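Local coordinates for protein agglutinin (Rhizoctonia solani, PDB 4G9M) that is a fungal lectin that probably binds carbohydrates through its ricin-type beta-trefoil domain and assembles as a domain-swapped dimer, at residues B[57-62]-B[66-71]. Sequence-based numbering, arbitrary orientation.
Sequences QVTLQN and GTYVGT
Strand 58-62 meets 66-69 as a short antiparallel hairpin, with a single bridge between Gln61 and Tyr68, before segment 66-71 turns a corner at Val69 and leaves strand 58-62. Two backbone bonds flank the bridge: Val69 N to Leu60 O (2.9 Å) and Asn62 N to Thr67 O (2.8 Å). At the turn, Gly66 N bonds Asn62 O at 3.0 Å. Where the two segments separate, a water takes the N-H of Leu60 and donates to Val69 O, which links the two backbones through solvent just beyond the last direct bond.

Gln61 and Tyr68 make the main side-chain contact. The CG of Gln61 lies anti to the backbone N (chi1 -178°), and the extended chain runs across one face of the Tyr68 ring. Gln61 CG sits 4.1 Å from the centroid of the Tyr68 ring, over its face and offset toward the rim, a CH-pi contact. The amide stacks nearly parallel to the ring, with the planes 9° apart. Gln61 NE2 then gives an almost straight bond to Gly66 O (2.9 Å). That oxygen lies in the glutamine amide plane, while the donor stands above the carbonyl plane of Gly66. Bond and stack together fix the rotation of the amide. Thr59 approaches the ring obliquely, its OG1 3.8 Å from Tyr68 CE2.

Leu60 CB packs on Val69 CG2 at 3.7 Å, with Val69 also on Trp47 and Leu60 on Leu90. Asn62 ties down the connection: its OD1 accepts from Ser65 N and its ND2 donates to Asn44 O. Gly66 has a positive phi (80°), where a CB would press on the carbonyl O of Ser65.

Strand 58-62 also pairs with 47-51, and 68-71 pairs with 81-84. The contact is thus a beta-hairpin whose arms splay into different sheets, consistent with the hairpin-built architecture of the ricin-type beta-trefoil.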
ATOM      1  N   GLN B  57       6.025  -1.686  -7.709  1.00 19.91           N
ATOM      2  CA  GLN B  57       5.724  -3.117  -7.797  1.00 20.19           C
ATOM      3  C   GLN B  57       6.722  -4.004  -7.063  1.00 18.45           C
ATOM      4  O   GLN B  57       7.918  -3.714  -7.035  1.00 19.71           O
ATOM      5  CB  GLN B  57       5.605  -3.557  -9.257  1.00 20.61           C
ATOM      6  CG  GLN B  57       4.570  -2.753 -10.006  1.00 18.64           C
ATOM      7  CD  GLN B  57       4.398  -3.195 -11.435  1.00 17.07           C
ATOM      8  OE1 GLN B  57       4.926  -4.231 -11.846  1.00 21.49           O
ATOM      9  NE2 GLN B  57       3.644  -2.420 -12.203  1.00 27.17           N
ATOM     10  N   VAL B  58       6.210  -5.089  -6.484  1.00 16.13           N
ATOM     11  CA  VAL B  58       7.004  -6.059  -5.746  1.00 16.94           C
ATOM     12  C   VAL B  58       6.750  -7.467  -6.246  1.00 17.66           C
ATOM     13  O   VAL B  58       5.823  -7.711  -7.039  1.00 16.82           O
ATOM     14  CB  VAL B  58       6.675  -6.057  -4.222  1.00 15.86           C
ATOM     15  CG1 VAL B  58       6.868  -4.676  -3.646  1.00 18.69           C
ATOM     16  CG2 VAL B  58       5.229  -6.539  -3.972  1.00 17.32           C
ATOM     17  N   THR B  59       7.581  -8.395  -5.784  1.00 17.07           N
ATOM     18  CA  THR B  59       7.283  -9.815  -5.898  1.00 16.28           C
ATOM     19  C   THR B  59       7.383 -10.440  -4.521  1.00 18.44           C
ATOM     20  O   THR B  59       7.999  -9.862  -3.610  1.00 17.65           O
ATOM     21  CB  THR B  59       8.238 -10.543  -6.844  1.00 17.66           C
ATOM     22  OG1 THR B  59       9.584 -10.357  -6.395  1.00 21.22           O
ATOM     23  CG2 THR B  59       8.112 -10.024  -8.269  1.00 18.60           C
ATOM     24  N   LEU B  60       6.779 -11.617  -4.371  1.00 16.48           N
ATOM     25  CA  LEU B  60       6.909 -12.404  -3.150  1.00 14.64           C
ATOM     26  C   LEU B  60       7.520 -13.733  -3.528  1.00 17.37           C
ATOM     27  O   LEU B  60       6.975 -14.443  -4.375  1.00 17.18           O
ATOM     28  CB  LEU B  60       5.533 -12.611  -2.501  1.00 17.61           C
ATOM     29  CG  LEU B  60       4.912 -11.382  -1.840  1.00 15.71           C
ATOM     30  CD1 LEU B  60       3.521 -11.738  -1.323  1.00 16.33           C
ATOM     31  CD2 LEU B  60       5.808 -10.883  -0.693  1.00 19.10           C
ATOM     32  N   GLN B  61       8.663 -14.057  -2.924  1.00 16.74           N
ATOM     33  CA  GLN B  61       9.366 -15.303  -3.239  1.00 14.11           C
ATOM     34  C   GLN B  61       9.390 -16.258  -2.053  1.00 18.83           C
ATOM     35  O   GLN B  61       9.740 -15.864  -0.935  1.00 20.40           O
ATOM     36  CB  GLN B  61      10.795 -14.990  -3.695  1.00 17.94           C
ATOM     37  CG  GLN B  61      11.584 -16.202  -4.093  1.00 18.10           C
ATOM     38  CD  GLN B  61      13.021 -15.859  -4.443  1.00 22.46           C
ATOM     39  OE1 GLN B  61      13.582 -14.888  -3.925  1.00 30.34           O
ATOM     40  NE2 GLN B  61      13.624 -16.650  -5.326  1.00 22.76           N
ATOM     41  N   ASN B  62       9.022 -17.514  -2.279  1.00 20.26           N
ATOM     42  CA  ASN B  62       9.026 -18.487  -1.185  1.00 18.96           C
ATOM     43  C   ASN B  62      10.438 -18.823  -0.715  1.00 20.38           C
ATOM     44  O   ASN B  62      11.326 -19.084  -1.528  1.00 18.36           O
ATOM     45  CB  ASN B  62       8.270 -19.761  -1.575  1.00 17.61           C
ATOM     46  CG  ASN B  62       7.998 -20.661  -0.382  1.00 21.01           C
ATOM     47  OD1 ASN B  62       8.716 -21.642  -0.146  1.00 20.74           O
ATOM     48  ND2 ASN B  62       6.959 -20.331   0.377  1.00 19.27           N
ATOM     49  N   GLY B  66      12.220 -21.103  -3.596  1.00 19.19           N
ATOM     50  CA  GLY B  66      12.829 -20.146  -4.506  1.00 22.95           C
ATOM     51  C   GLY B  66      11.898 -19.695  -5.623  1.00 23.23           C
ATOM     52  O   GLY B  66      12.279 -18.900  -6.483  1.00 21.70           O
ATOM     53  N   THR B  67      10.673 -20.212  -5.635  1.00 18.84           N
ATOM     54  CA  THR B  67       9.707 -19.789  -6.642  1.00 17.63           C
ATOM     55  C   THR B  67       8.843 -18.652  -6.114  1.00 17.77           C
ATOM     56  O   THR B  67       8.871 -18.330  -4.921  1.00 19.61           O
ATOM     57  CB  THR B  67       8.836 -20.946  -7.141  1.00 19.74           C
ATOM     58  OG1 THR B  67       8.156 -21.569  -6.042  1.00 17.88           O
ATOM     59  CG2 THR B  67       9.687 -21.980  -7.858  1.00 22.56           C
ATOM     60  N   TYR B  68       8.072 -18.051  -7.008  1.00 18.97           N
ATOM     61  CA  TYR B  68       7.362 -16.829  -6.690  1.00 16.90           C
ATOM     62  C   TYR B  68       5.861 -17.020  -6.629  1.00 19.98           C
ATOM     63  O   TYR B  68       5.304 -17.953  -7.224  1.00 19.78           O
ATOM     64  CB  TYR B  68       7.665 -15.776  -7.751  1.00 17.41           C
ATOM     65  CG  TYR B  68       9.108 -15.351  -7.804  1.00 18.60           C
ATOM     66  CD1 TYR B  68      10.045 -16.091  -8.516  1.00 17.65           C
ATOM     67  CD2 TYR B  68       9.551 -14.216  -7.108  1.00 17.32           C
ATOM     68  CE1 TYR B  68      11.378 -15.701  -8.566  1.00 20.67           C
ATOM     69  CE2 TYR B  68      10.891 -13.824  -7.152  1.00 17.89           C
ATOM     70  CZ  TYR B  68      11.790 -14.564  -7.881  1.00 21.86           C
ATOM     71  OH  TYR B  68      13.116 -14.180  -7.927  1.00 22.65           O
ATOM     72  N   VAL B  69       5.195 -16.104  -5.937  1.00 16.49           N
ATOM     73  CA  VAL B  69       3.736 -16.020  -6.022  1.00 17.45           C
ATOM     74  C   VAL B  69       3.363 -15.726  -7.461  1.00 17.95           C
ATOM     75  O   VAL B  69       3.762 -14.703  -8.019  1.00 18.41           O
ATOM     76  CB  VAL B  69       3.179 -14.910  -5.119  1.00 16.22           C
ATOM     77  CG1 VAL B  69       1.717 -14.564  -5.488  1.00 19.92           C
ATOM     78  CG2 VAL B  69       3.300 -15.341  -3.660  1.00 22.34           C
ATOM     79  N   GLY B  70       2.600 -16.635  -8.055  1.00 15.97           N
ATOM     80  CA  GLY B  70       2.233 -16.518  -9.448  1.00 17.68           C
ATOM     81  C   GLY B  70       0.824 -17.009  -9.661  1.00 16.59           C
ATOM     82  O   GLY B  70      -0.008 -16.993  -8.741  1.00 20.59           O
ATOM     83  N   THR B  71       0.542 -17.445 -10.880  1.00 17.04           N
ATOM     84  CA  THR B  71      -0.818 -17.850 -11.221  1.00 18.37           C
ATOM     85  C   THR B  71      -0.860 -19.124 -12.067  1.00 17.30           C
ATOM     86  O   THR B  71       0.054 -19.409 -12.836  1.00 19.99           O
ATOM     87  CB  THR B  71      -1.579 -16.700 -11.920  1.00 18.49           C
ATOM     88  OG1 THR B  71      -2.948 -17.076 -12.155  1.00 19.85           O
ATOM     89  CG2 THR B  71      -0.910 -16.344 -13.234  1.00 19.50           C
TER
HETATM   90  O   HOH W   1       5.067 -12.349  -6.872  1.00 17.72           O